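Local coordinates for protein ACDH-11, isoform b (Caenorhabditis elegans, PDB 4Y9J) that is a flavoprotein of the acyl-CoA dehydrogenase family that binds flavin-adenine dinucleotide and is built from helical domains and a beta domain, at residues P22-P27 with D59-E64; K166-A171 with L254-I259; A52-F57 with Q128-F133; T518-V523 with E573-E578. One frame throughout, in Å; residues are numbered along the deposited sequence.

Interaction 1 (P22-P27 with D59-E64); sequences PTLHNP and DRITSE
N26 and D59 meet with their flat ends turned almost perpendicular, the amide and carboxylate planes 84° apart. The amide nitrogen ND2 of N26 gives a hydrogen bond to OD1 of D59 at 2.7 Å, with an N-H...O angle of 150°. The acceptor lies close to the amide plane, yet the donor stands well above the carboxylate plane, although the bond is short. With CG of N26 anti to the backbone N (chi1 -180°), the amide reaches the helix and also bonds O of S55, one turn earlier. Its other end, OD1, accepts from the backbone N of Y28 and K29, which fixes the rotation of the amide; asparagine suits a place that needs a donor and an acceptor on one short stem.

Beside this polar pair, T62 offers its methyl rather than its hydroxyl. CG2 of T62 lies 3.4 Å from the carbonyl O of L24 and 4.1 Å from CG of the same leucine, whose side chain slants across it. I61 adds a branched methyl, CG2, placed 4.3 Å from CD2 of L24 and 4.2 Å from CG of P27, so that its beta-branch fills the angle between leucine and proline ring.

The extended segment 22-27 thus runs across helix 44-74 on its way to helix 34-41. Helix 304-338 lies close by too: H25, pointing away from helix 44-74, bonds D336, and L24 touches R329, while the ring of H25 also meets F591 of the second subunit.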
loop_
_atom_site.group_PDB
_atom_site.type_symbol
_atom_site.label_atom_id
_atom_site.label_comp_id
_atom_site.label_asym_id
_atom_site.label_seq_id
_atom_site.Cartn_x
_atom_site.Cartn_y
_atom_site.Cartn_z
ATOM N N PRO B 22 17.780 -20.478 9.059
ATOM C CA PRO B 22 17.449 -21.864 9.398
ATOM C C PRO B 22 16.889 -22.625 8.221
ATOM O O PRO B 22 16.251 -22.015 7.325
ATOM C CB PRO B 22 16.358 -21.687 10.458
ATOM C CG PRO B 22 15.744 -20.387 10.145
ATOM C CD PRO B 22 16.904 -19.523 9.740
ATOM N N THR B 23 17.042 -23.924 8.254
ATOM C CA THR B 23 16.513 -24.843 7.253
ATOM C C THR B 23 15.341 -25.645 7.829
ATOM O O THR B 23 15.466 -26.189 8.923
ATOM C CB THR B 23 17.587 -25.855 6.836
ATOM O OG1 THR B 23 18.718 -25.163 6.323
ATOM C CG2 THR B 23 17.085 -26.872 5.751
ATOM N N LEU B 24 14.250 -25.741 7.059
ATOM C CA LEU B 24 13.108 -26.564 7.392
ATOM C C LEU B 24 13.344 -27.924 6.816
ATOM O O LEU B 24 13.446 -28.159 5.537
ATOM C CB LEU B 24 11.803 -25.992 6.846
ATOM C CG LEU B 24 10.570 -26.835 7.117
ATOM C CD1 LEU B 24 10.354 -26.901 8.604
ATOM C CD2 LEU B 24 9.333 -26.326 6.381
ATOM N N HIS B 25 13.450 -28.861 7.727
ATOM C CA HIS B 25 13.651 -30.238 7.306
ATOM C C HIS B 25 12.302 -30.949 7.212
ATOM O O HIS B 25 11.338 -30.480 7.775
ATOM C CB HIS B 25 14.539 -30.954 8.321
ATOM C CG HIS B 25 15.865 -30.295 8.542
ATOM N ND1 HIS B 25 16.882 -30.344 7.607
ATOM C CD2 HIS B 25 16.365 -29.628 9.607
ATOM C CE1 HIS B 25 17.941 -29.702 8.088
ATOM N NE2 HIS B 25 17.646 -29.253 9.288
ATOM N N ASN B 26 12.255 -32.083 6.490
ATOM C CA ASN B 26 11.035 -32.912 6.384
ATOM C C ASN B 26 10.457 -33.075 7.781
ATOM O O ASN B 26 11.130 -33.689 8.627
ATOM C CB ASN B 26 11.400 -34.287 5.806
ATOM C CG ASN B 26 10.181 -35.213 5.655
ATOM O OD1 ASN B 26 9.406 -35.382 6.583
ATOM N ND2 ASN B 26 10.038 -35.804 4.505
ATOM N N PRO B 27 9.244 -32.529 8.055
ATOM C CA PRO B 27 8.759 -32.500 9.414
ATOM C C PRO B 27 8.293 -33.851 9.978
ATOM O O PRO B 27 8.090 -33.956 11.166
ATOM C CB PRO B 27 7.640 -31.483 9.361
ATOM C CG PRO B 27 7.140 -31.547 7.981
ATOM C CD PRO B 27 8.372 -31.706 7.200
ATOM N N ASP B 59 7.927 -34.204 2.458
ATOM C CA ASP B 59 8.726 -33.661 1.376
ATOM C C ASP B 59 7.927 -32.675 0.534
ATOM O O ASP B 59 8.482 -31.705 -0.033
ATOM C CB ASP B 59 9.266 -34.714 0.464
ATOM C CG ASP B 59 10.320 -35.603 1.114
ATOM O OD1 ASP B 59 11.044 -35.209 2.073
ATOM O OD2 ASP B 59 10.462 -36.731 0.606
ATOM N N ARG B 60 6.629 -32.896 0.467
ATOM C CA ARG B 60 5.773 -31.923 -0.188
ATOM C C ARG B 60 5.696 -30.626 0.591
ATOM O O ARG B 60 5.568 -29.536 0.001
ATOM C CB ARG B 60 4.404 -32.475 -0.411
ATOM C CG ARG B 60 3.615 -31.658 -1.413
ATOM C CD ARG B 60 2.202 -32.159 -1.703
ATOM N NE ARG B 60 1.699 -31.483 -2.906
ATOM C CZ ARG B 60 0.653 -31.832 -3.635
ATOM N NH1 ARG B 60 -0.169 -32.811 -3.307
ATOM N NH2 ARG B 60 0.391 -31.130 -4.698
ATOM N N ILE B 61 5.732 -30.711 1.922
ATOM C CA ILE B 61 5.738 -29.538 2.764
ATOM C C ILE B 61 6.996 -28.698 2.448
ATOM O O ILE B 61 6.884 -27.488 2.267
ATOM C CB ILE B 61 5.717 -29.874 4.273
ATOM C CG1 ILE B 61 4.477 -30.659 4.732
ATOM C CG2 ILE B 61 5.913 -28.661 5.142
ATOM C CD1 ILE B 61 3.203 -29.950 4.604
ATOM N N THR B 62 8.174 -29.316 2.429
ATOM C CA THR B 62 9.396 -28.569 2.274
ATOM C C THR B 62 9.554 -28.068 0.821
ATOM O O THR B 62 9.948 -26.928 0.605
ATOM C CB THR B 62 10.657 -29.359 2.669
ATOM O OG1 THR B 62 10.770 -30.549 1.877
ATOM C CG2 THR B 62 10.662 -29.669 4.204
ATOM N N SER B 63 9.138 -28.868 -0.126
ATOM C CA SER B 63 9.302 -28.537 -1.526
ATOM C C SER B 63 8.237 -27.594 -2.060
ATOM O O SER B 63 8.511 -26.948 -3.054
ATOM C CB SER B 63 9.387 -29.789 -2.371
ATOM O OG SER B 63 8.118 -30.397 -2.555
ATOM N N GLU B 64 7.028 -27.564 -1.481
ATOM C CA GLU B 64 5.869 -26.845 -2.070
ATOM C C GLU B 64 5.014 -26.090 -1.073
ATOM O O GLU B 64 4.800 -24.863 -1.220
ATOM C CB GLU B 64 4.985 -27.743 -2.923
ATOM C CG GLU B 64 3.879 -27.020 -3.687
ATOM C CD GLU B 64 2.962 -27.936 -4.454
ATOM O OE1 GLU B 64 2.973 -29.173 -4.152
ATOM O OE2 GLU B 64 2.242 -27.440 -5.371
#

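Interaction 2 (K166-A171 with L254-I259); sequences KLATEA and LFLLKI
L167 and L256 carry the same first torsion, CG anti to the backbone N (chi1 -177° and 178°), and a like second one, and these send the two branched ends into one another between helix and strand. Methyl CD2 of L256 comes to 3.7 Å from CG of L167, and the same methyl lies 3.7 Å from CA of A168. It therefore presses against the helix backbone itself, which the small side chain of A168 permits: its CB sits beside the methyl at 4.1 Å. The two leucines slant across each other, and the forked end of L167 straddles two strand residues, CD2 facing L256 and CD1 reaching CG of K258 at 4.0 Å. A lysine suits this margin because its aliphatic stem covers the leucine while its bent outer chain carries the ammonium away from the apolar core.

No hydrogen bond joins the segments; the contact is van der Waals packing. The axes of helix segment 166-171 and strand segment 254-258 come within 9.2 Å, their directions 66° apart. Helix 166-175, from the N-terminal helical region, thereby lies on the beta domain of the acyl-CoA dehydrogenase fold. Strand 252-258 runs antiparallel to both strand 231-238 and strand 285-298, and L256 also touches L233 of the former.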
loop_
_atom_site.group_PDB
_atom_site.type_symbol
_atom_site.label_atom_id
_atom_site.label_comp_id
_atom_site.label_asym_id
_atom_site.label_seq_id
_atom_site.Cartn_x
_atom_site.Cartn_y
_atom_site.Cartn_z
ATOM N N LYS B 166 -31.199 -32.920 1.646
ATOM C CA LYS B 166 -30.604 -32.669 0.343
ATOM C C LYS B 166 -29.265 -31.884 0.391
ATOM O O LYS B 166 -28.227 -32.367 -0.067
ATOM C CB LYS B 166 -31.636 -31.913 -0.464
ATOM C CG LYS B 166 -31.292 -31.642 -1.927
ATOM C CD LYS B 166 -32.503 -30.930 -2.550
ATOM C CE LYS B 166 -32.471 -30.932 -4.067
ATOM N NZ LYS B 166 -31.483 -29.926 -4.475
ATOM N N LEU B 167 -29.277 -30.701 0.976
ATOM C CA LEU B 167 -28.067 -29.899 1.046
ATOM C C LEU B 167 -26.985 -30.552 1.943
ATOM O O LEU B 167 -25.810 -30.580 1.597
ATOM C CB LEU B 167 -28.390 -28.465 1.520
ATOM C CG LEU B 167 -27.182 -27.493 1.573
ATOM C CD1 LEU B 167 -26.505 -27.388 0.205
ATOM C CD2 LEU B 167 -27.553 -26.101 2.099
ATOM N N ALA B 168 -27.398 -31.135 3.073
ATOM C CA ALA B 168 -26.444 -31.700 4.012
ATOM C C ALA B 168 -25.740 -32.882 3.356
ATOM O O ALA B 168 -24.573 -33.101 3.582
ATOM C CB ALA B 168 -27.140 -32.096 5.284
ATOM N N THR B 169 -26.460 -33.624 2.557
ATOM C CA THR B 169 -25.897 -34.812 1.896
ATOM C C THR B 169 -24.856 -34.379 0.827
ATOM O O THR B 169 -23.730 -34.890 0.802
ATOM C CB THR B 169 -27.008 -35.702 1.321
ATOM O OG1 THR B 169 -27.887 -36.160 2.379
ATOM C CG2 THR B 169 -26.441 -36.854 0.537
ATOM N N GLU B 170 -25.226 -33.426 -0.006
ATOM C CA GLU B 170 -24.275 -32.850 -0.985
ATOM C C GLU B 170 -23.064 -32.250 -0.295
ATOM O O GLU B 170 -21.931 -32.499 -0.695
ATOM C CB GLU B 170 -24.922 -31.813 -1.886
ATOM C CG GLU B 170 -23.850 -31.115 -2.752
ATOM C CD GLU B 170 -24.407 -30.114 -3.739
ATOM O OE1 GLU B 170 -25.423 -29.431 -3.417
ATOM O OE2 GLU B 170 -23.809 -30.040 -4.838
ATOM N N ALA B 171 -23.304 -31.520 0.792
ATOM C CA ALA B 171 -22.228 -30.918 1.565
ATOM C C ALA B 171 -21.288 -31.984 2.099
ATOM O O ALA B 171 -20.093 -31.921 1.918
ATOM C CB ALA B 171 -22.778 -30.037 2.692
ATOM N N LEU B 254 -30.034 -24.316 14.809
ATOM C CA LEU B 254 -28.903 -24.459 13.892
ATOM C C LEU B 254 -29.373 -24.461 12.445
ATOM O O LEU B 254 -30.411 -25.018 12.149
ATOM C CB LEU B 254 -28.184 -25.783 14.181
ATOM C CG LEU B 254 -26.922 -26.072 13.371
ATOM C CD1 LEU B 254 -25.839 -25.045 13.623
ATOM C CD2 LEU B 254 -26.428 -27.469 13.690
ATOM N N PHE B 255 -28.557 -23.873 11.569
ATOM C CA PHE B 255 -28.850 -23.718 10.150
ATOM C C PHE B 255 -27.653 -24.015 9.309
ATOM O O PHE B 255 -26.503 -23.740 9.688
ATOM C CB PHE B 255 -29.336 -22.285 9.797
ATOM C CG PHE B 255 -30.623 -21.912 10.444
ATOM C CD1 PHE B 255 -30.636 -21.461 11.745
ATOM C CD2 PHE B 255 -31.810 -22.049 9.780
ATOM C CE1 PHE B 255 -31.825 -21.146 12.376
ATOM C CE2 PHE B 255 -33.032 -21.718 10.401
ATOM C CZ PHE B 255 -33.021 -21.263 11.708
ATOM N N LEU B 256 -27.947 -24.502 8.136
ATOM C CA LEU B 256 -26.954 -24.794 7.115
ATOM C C LEU B 256 -27.312 -23.974 5.905
ATOM O O LEU B 256 -28.484 -24.011 5.499
ATOM C CB LEU B 256 -26.960 -26.288 6.704
ATOM C CG LEU B 256 -25.977 -26.698 5.593
ATOM C CD1 LEU B 256 -24.525 -26.591 6.005
ATOM C CD2 LEU B 256 -26.301 -28.133 5.105
ATOM N N LEU B 257 -26.327 -23.262 5.345
ATOM C CA LEU B 257 -26.534 -22.484 4.123
ATOM C C LEU B 257 -25.410 -22.505 3.145
ATOM O O LEU B 257 -24.243 -22.766 3.522
ATOM C CB LEU B 257 -26.902 -21.034 4.406
ATOM C CG LEU B 257 -25.852 -20.064 4.935
ATOM C CD1 LEU B 257 -26.205 -18.631 4.598
ATOM C CD2 LEU B 257 -25.697 -20.159 6.384
ATOM N N LYS B 258 -25.766 -22.251 1.879
ATOM C CA LYS B 258 -24.800 -22.017 0.823
ATOM C C LYS B 258 -24.445 -20.520 0.825
ATOM O O LYS B 258 -25.346 -19.702 0.902
ATOM C CB LYS B 258 -25.318 -22.390 -0.561
ATOM C CG LYS B 258 -25.142 -23.848 -0.897
ATOM C CD LYS B 258 -25.626 -24.124 -2.277
ATOM C CE LYS B 258 -24.614 -23.730 -3.363
ATOM N NZ LYS B 258 -23.295 -24.364 -3.211
ATOM N N ILE B 259 -23.160 -20.209 0.746
ATOM C CA ILE B 259 -22.683 -18.829 0.865
ATOM C C ILE B 259 -23.025 -18.093 -0.441
ATOM O O ILE B 259 -23.416 -16.908 -0.434
ATOM C CB ILE B 259 -21.201 -18.810 1.218
ATOM C CG1 ILE B 259 -21.021 -19.420 2.618
ATOM C CG2 ILE B 259 -20.618 -17.385 1.209
ATOM C CD1 ILE B 259 -19.565 -19.468 3.095
#

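Interaction 3 (A52-F57 with Q128-F133); sequences ADLSKF and QVAKLF
K131 spans the gap between two nearly parallel helices to bind D53, its NZ lying 2.9 Å from OD2 of D53 in a salt bridge that uses the syn lone pair of that oxygen. NZ of K131 reaches OD1 of D53 only weakly, at 3.3 Å. E108 supplies another carboxylate to the ammonium, and D53 OD2 also bonds NE2 of H127, so the buried charge is shared within a small polar network that would probably help keep the lysine protonated.

The lysine chain, extended beyond CG, runs across the ring of F57. CE of K131 stands over one face in a CH-pi contact, 3.9 Å from the ring centroid and displaced toward the rim. NZ of K131 follows over the same face, 5.0 Å from the centroid of the F57 ring, a longer cation-pi contact. Phenylalanine suits this position because its flat face can meet both the alkyl chain and the charge at its end.

Helices 44-74 and 121-135 belong to the N-terminal helical domain of the acyl-CoA dehydrogenase fold, and segments 52-57 and 128-133 run at only 10° to one another. Next to the lysine stem, L54 packs with both methyls: CD1 meets CB of A130 at 3.6 Å, and CD2 reaches CA of K131, also at 3.6 Å. A130, with only a methyl, lets L54 come close to this helix face.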
loop_
_atom_site.group_PDB
_atom_site.type_symbol
_atom_site.label_atom_id
_atom_site.label_comp_id
_atom_site.label_asym_id
_atom_site.label_seq_id
_atom_site.Cartn_x
_atom_site.Cartn_y
_atom_site.Cartn_z
ATOM N N ALA B 52 4.446 -44.026 5.413
ATOM C CA ALA B 52 4.880 -43.679 4.046
ATOM C C ALA B 52 4.101 -42.474 3.527
ATOM O O ALA B 52 4.698 -41.574 2.955
ATOM C CB ALA B 52 4.784 -44.833 3.095
ATOM N N ASP B 53 2.805 -42.400 3.800
ATOM C CA ASP B 53 2.053 -41.223 3.374
ATOM C C ASP B 53 2.585 -39.919 3.995
ATOM O O ASP B 53 2.774 -38.903 3.327
ATOM C CB ASP B 53 0.582 -41.358 3.684
ATOM C CG ASP B 53 -0.223 -40.184 3.157
ATOM O OD1 ASP B 53 -0.295 -39.950 1.915
ATOM O OD2 ASP B 53 -0.814 -39.533 3.968
ATOM N N LEU B 54 2.848 -39.954 5.289
ATOM C CA LEU B 54 3.262 -38.802 6.011
ATOM C C LEU B 54 4.661 -38.365 5.639
ATOM O O LEU B 54 4.918 -37.155 5.501
ATOM C CB LEU B 54 3.150 -39.033 7.514
ATOM C CG LEU B 54 1.719 -39.234 8.012
ATOM C CD1 LEU B 54 1.847 -39.615 9.481
ATOM C CD2 LEU B 54 0.872 -37.964 7.880
ATOM N N SER B 55 5.550 -39.324 5.449
ATOM C CA SER B 55 6.887 -39.019 5.045
ATOM C C SER B 55 6.930 -38.335 3.654
ATOM O O SER B 55 7.656 -37.335 3.473
ATOM C CB SER B 55 7.750 -40.269 5.048
ATOM O OG SER B 55 9.093 -39.866 4.863
ATOM N N LYS B 56 6.129 -38.840 2.719
ATOM C CA LYS B 56 5.997 -38.267 1.383
ATOM C C LYS B 56 5.413 -36.877 1.499
ATOM O O LYS B 56 5.964 -35.924 0.921
ATOM C CB LYS B 56 5.176 -39.182 0.464
ATOM C CG LYS B 56 4.852 -38.578 -0.918
ATOM C CD LYS B 56 4.243 -39.619 -1.855
ATOM C CE LYS B 56 3.711 -38.944 -3.106
ATOM N NZ LYS B 56 2.546 -39.690 -3.635
ATOM N N PHE B 57 4.372 -36.721 2.318
ATOM C CA PHE B 57 3.802 -35.401 2.533
ATOM C C PHE B 57 4.781 -34.418 3.117
ATOM O O PHE B 57 4.759 -33.221 2.785
ATOM C CB PHE B 57 2.535 -35.526 3.385
ATOM C CG PHE B 57 1.727 -34.277 3.505
ATOM C CD1 PHE B 57 1.269 -33.584 2.367
ATOM C CD2 PHE B 57 1.395 -33.794 4.736
ATOM C CE1 PHE B 57 0.518 -32.456 2.501
ATOM C CE2 PHE B 57 0.648 -32.645 4.898
ATOM C CZ PHE B 57 0.226 -31.953 3.764
ATOM N N GLN B 128 -4.953 -38.829 10.293
ATOM C CA GLN B 128 -5.444 -37.511 9.970
ATOM C C GLN B 128 -4.866 -36.473 10.839
ATOM O O GLN B 128 -4.383 -35.413 10.343
ATOM C CB GLN B 128 -6.968 -37.463 10.032
ATOM C CG GLN B 128 -7.545 -36.143 9.544
ATOM C CD GLN B 128 -8.910 -35.812 10.078
ATOM O OE1 GLN B 128 -9.383 -36.383 11.069
ATOM N NE2 GLN B 128 -9.542 -34.833 9.443
ATOM N N VAL B 129 -4.880 -36.703 12.149
ATOM C CA VAL B 129 -4.279 -35.763 13.069
ATOM C C VAL B 129 -2.770 -35.527 12.842
ATOM O O VAL B 129 -2.313 -34.403 12.862
ATOM C CB VAL B 129 -4.640 -36.102 14.558
ATOM C CG1 VAL B 129 -3.822 -35.287 15.517
ATOM C CG2 VAL B 129 -6.101 -35.780 14.799
ATOM N N ALA B 130 -2.019 -36.585 12.554
ATOM C CA ALA B 130 -0.577 -36.459 12.228
ATOM C C ALA B 130 -0.360 -35.628 10.941
ATOM O O ALA B 130 0.537 -34.781 10.848
ATOM C CB ALA B 130 0.015 -37.885 12.040
ATOM N N LYS B 131 -1.237 -35.842 9.964
ATOM C CA LYS B 131 -1.115 -35.139 8.701
ATOM C C LYS B 131 -1.421 -33.649 8.886
ATOM O O LYS B 131 -0.703 -32.805 8.363
ATOM C CB LYS B 131 -1.976 -35.771 7.602
ATOM C CG LYS B 131 -1.458 -35.470 6.219
ATOM C CD LYS B 131 -2.181 -36.282 5.147
ATOM C CE LYS B 131 -1.353 -36.220 3.875
ATOM N NZ LYS B 131 -1.842 -37.133 2.811
ATOM N N LEU B 132 -2.462 -33.342 9.644
ATOM C CA LEU B 132 -2.799 -31.992 10.021
ATOM C C LEU B 132 -1.687 -31.317 10.799
ATOM O O LEU B 132 -1.438 -30.083 10.628
ATOM C CB LEU B 132 -4.088 -31.957 10.854
ATOM C CG LEU B 132 -5.354 -32.307 10.094
ATOM C CD1 LEU B 132 -6.446 -32.693 11.090
ATOM C CD2 LEU B 132 -5.801 -31.100 9.285
ATOM N N PHE B 133 -1.043 -32.090 11.656
ATOM C CA PHE B 133 0.083 -31.589 12.415
ATOM C C PHE B 133 1.294 -31.193 11.523
ATOM O O PHE B 133 1.982 -30.198 11.796
ATOM C CB PHE B 133 0.454 -32.572 13.503
ATOM C CG PHE B 133 1.734 -32.236 14.273
ATOM C CD1 PHE B 133 1.786 -31.221 15.244
ATOM C CD2 PHE B 133 2.913 -32.941 13.981
ATOM C CE1 PHE B 133 2.977 -30.987 15.940
ATOM C CE2 PHE B 133 4.080 -32.719 14.686
ATOM C CZ PHE B 133 4.119 -31.765 15.665
#

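Interaction 4 (T518-V523 with E573-E578); sequences TRIDSV and EWFASE
V523 sets its two methyls against two neighbouring aromatic residues, W574 and F575. CG2 is the bump that sits over the centre of the F575 ring, 3.7 Å from the centroid and 11° off the ring normal, a CH-pi contact in which the methyl meets all six ring carbons. With CG1 anti to the carbonyl carbon (chi1 -66°), CG1 is directed at W574 while CG2 is left to the ring; CG1 of V523 fills the hollow beside the tryptophan stem, 3.6 Å from CB and 3.4 Å from the carbonyl O of W574. The indole itself leads away from the segment, toward H526. Valine suits the site because its fork serves two surfaces from one short stem.

I520 and F575 lie side by side, pointing the same way, and CG1 of I520 approaches the ring obliquely, 4.0 Å from CE2 of F575. Further along, the bent chain of R519 passes S577, whose OG comes to 3.2 Å from CG of R519. The arginine's charged end turns back to D521, giving NE and NH2 to the two carboxylate oxygens side-on.

Between these side chains the main chains join: R519 N donates to F575 O at 2.8 Å, a nearly straight bond, and T518 forms a single beta bridge with A576. OG of S522 hydrogen-bonds OG1 of T356 of the second subunit. The arrangement is a short bridge between two loops, the first with V523 at the N-cap position of helix 524-545, the second leading into helix 577-587; an aromatic-aliphatic cluster packs at this junction in the C-terminal helical domain of the protein.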
loop_
_atom_site.group_PDB
_atom_site.type_symbol
_atom_site.label_atom_id
_atom_site.label_comp_id
_atom_site.label_asym_id
_atom_site.label_seq_id
_atom_site.Cartn_x
_atom_site.Cartn_y
_atom_site.Cartn_z
ATOM N N THR B 518 -17.904 -21.077 48.692
ATOM C CA THR B 518 -16.938 -21.743 47.808
ATOM C C THR B 518 -17.233 -21.330 46.380
ATOM O O THR B 518 -18.399 -21.261 45.980
ATOM C CB THR B 518 -17.072 -23.256 47.985
ATOM O OG1 THR B 518 -16.749 -23.578 49.342
ATOM C CG2 THR B 518 -16.192 -24.032 47.074
ATOM N N ARG B 519 -16.191 -21.007 45.616
ATOM C CA ARG B 519 -16.340 -20.544 44.215
ATOM C C ARG B 519 -15.363 -21.345 43.360
ATOM O O ARG B 519 -14.254 -20.927 43.102
ATOM C CB ARG B 519 -16.100 -19.027 44.081
ATOM C CG ARG B 519 -17.070 -18.162 44.878
ATOM C CD ARG B 519 -18.411 -17.764 44.238
ATOM N NE ARG B 519 -18.440 -17.609 42.750
ATOM C CZ ARG B 519 -19.192 -16.704 42.065
ATOM N NH1 ARG B 519 -19.941 -15.801 42.729
ATOM N NH2 ARG B 519 -19.196 -16.661 40.699
ATOM N N ILE B 520 -15.806 -22.524 42.921
ATOM C CA ILE B 520 -14.971 -23.408 42.143
ATOM C C ILE B 520 -14.660 -22.770 40.804
ATOM O O ILE B 520 -13.611 -23.042 40.213
ATOM C CB ILE B 520 -15.662 -24.801 41.935
ATOM C CG1 ILE B 520 -14.702 -25.776 41.266
ATOM C CG2 ILE B 520 -16.940 -24.640 41.105
ATOM C CD1 ILE B 520 -15.084 -27.236 41.431
ATOM N N ASP B 521 -15.584 -21.952 40.300
ATOM C CA ASP B 521 -15.373 -21.222 39.081
ATOM C C ASP B 521 -14.092 -20.347 39.105
ATOM O O ASP B 521 -13.444 -20.198 38.083
ATOM C CB ASP B 521 -16.599 -20.358 38.710
ATOM C CG ASP B 521 -17.086 -19.459 39.847
ATOM O OD1 ASP B 521 -17.359 -19.948 40.975
ATOM O OD2 ASP B 521 -17.332 -18.265 39.578
ATOM N N SER B 522 -13.767 -19.794 40.279
ATOM C CA SER B 522 -12.585 -18.949 40.486
ATOM C C SER B 522 -11.307 -19.666 40.123
ATOM O O SER B 522 -10.361 -19.069 39.549
ATOM C CB SER B 522 -12.499 -18.453 41.949
ATOM O OG SER B 522 -11.620 -17.347 41.894
ATOM N N VAL B 523 -11.304 -20.983 40.369
ATOM C CA VAL B 523 -10.106 -21.799 40.167
ATOM C C VAL B 523 -10.240 -22.706 38.958
ATOM O O VAL B 523 -9.503 -23.675 38.810
ATOM C CB VAL B 523 -9.709 -22.583 41.431
ATOM C CG1 VAL B 523 -9.278 -21.606 42.537
ATOM C CG2 VAL B 523 -10.851 -23.443 41.966
ATOM N N GLU B 573 -7.501 -22.863 49.917
ATOM C CA GLU B 573 -7.871 -21.465 50.134
ATOM C C GLU B 573 -8.172 -20.666 48.884
ATOM O O GLU B 573 -8.893 -19.659 48.941
ATOM C CB GLU B 573 -6.838 -20.729 51.007
ATOM C CG GLU B 573 -5.466 -20.652 50.394
ATOM C CD GLU B 573 -4.596 -21.836 50.738
ATOM O OE1 GLU B 573 -5.137 -22.905 51.136
ATOM O OE2 GLU B 573 -3.360 -21.683 50.568
ATOM N N TRP B 574 -7.707 -21.126 47.713
ATOM C CA TRP B 574 -8.079 -20.435 46.494
ATOM C C TRP B 574 -9.554 -20.567 46.115
ATOM O O TRP B 574 -10.091 -19.803 45.280
ATOM C CB TRP B 574 -7.143 -20.811 45.329
ATOM C CG TRP B 574 -5.673 -20.587 45.646
ATOM C CD1 TRP B 574 -5.181 -19.863 46.671
ATOM C CD2 TRP B 574 -4.527 -21.070 44.912
ATOM N NE1 TRP B 574 -3.803 -19.863 46.652
ATOM C CE2 TRP B 574 -3.372 -20.559 45.561
ATOM C CE3 TRP B 574 -4.357 -21.822 43.718
ATOM C CZ2 TRP B 574 -2.080 -20.844 45.135
ATOM C CZ3 TRP B 574 -3.054 -22.094 43.281
ATOM C CH2 TRP B 574 -1.930 -21.605 44.002
ATOM N N PHE B 575 -10.214 -21.569 46.672
ATOM C CA PHE B 575 -11.632 -21.785 46.428
ATOM C C PHE B 575 -12.536 -20.817 47.224
ATOM O O PHE B 575 -13.741 -20.705 46.952
ATOM C CB PHE B 575 -12.014 -23.230 46.852
ATOM C CG PHE B 575 -11.534 -24.328 45.902
ATOM C CD1 PHE B 575 -10.205 -24.729 45.877
ATOM C CD2 PHE B 575 -12.437 -25.029 45.104
ATOM C CE1 PHE B 575 -9.784 -25.758 45.043
ATOM C CE2 PHE B 575 -12.012 -26.052 44.263
ATOM C CZ PHE B 575 -10.695 -26.434 44.251
ATOM N N ALA B 576 -11.999 -20.147 48.231
ATOM C CA ALA B 576 -12.857 -19.459 49.175
ATOM C C ALA B 576 -13.436 -18.198 48.579
ATOM O O ALA B 576 -12.792 -17.531 47.827
ATOM C CB ALA B 576 -12.097 -19.156 50.449
ATOM N N SER B 577 -14.685 -17.901 48.904
ATOM C CA SER B 577 -15.367 -16.712 48.412
ATOM C C SER B 577 -14.724 -15.428 48.926
ATOM O O SER B 577 -14.722 -14.408 48.234
ATOM C CB SER B 577 -16.846 -16.728 48.807
ATOM O OG SER B 577 -17.584 -17.587 47.937
ATOM N N GLU B 578 -14.119 -15.492 50.087
ATOM C CA GLU B 578 -13.428 -14.298 50.638
ATOM C C GLU B 578 -12.231 -13.926 49.771
ATOM O O GLU B 578 -11.873 -12.775 49.677
ATOM C CB GLU B 578 -12.970 -14.497 52.102
ATOM C CG GLU B 578 -14.072 -15.026 52.978
ATOM C CD GLU B 578 -15.207 -14.035 53.248
ATOM O OE1 GLU B 578 -15.269 -12.944 52.610
ATOM O OE2 GLU B 578 -16.037 -14.383 54.128
#

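Interactions 1 and 3 share helix 44-74 and touch where N26 reaches S55, but one is a surface contact and the other is buried. Interaction 1 joins a loop to the helix through a single amide-carboxylate bond and a few methyls, whereas interaction 3 places a full salt bridge inside a helix pair. Interaction 2, also buried, uses no polar bond and joins a helix to the beta sheet. Interaction 4, partly buried, lies on the opposite side of the chain's centre from interactions 1 and 3, its centre about 48 and 44 Å from theirs; there backbone pairing and aromatic packing hold two loops together.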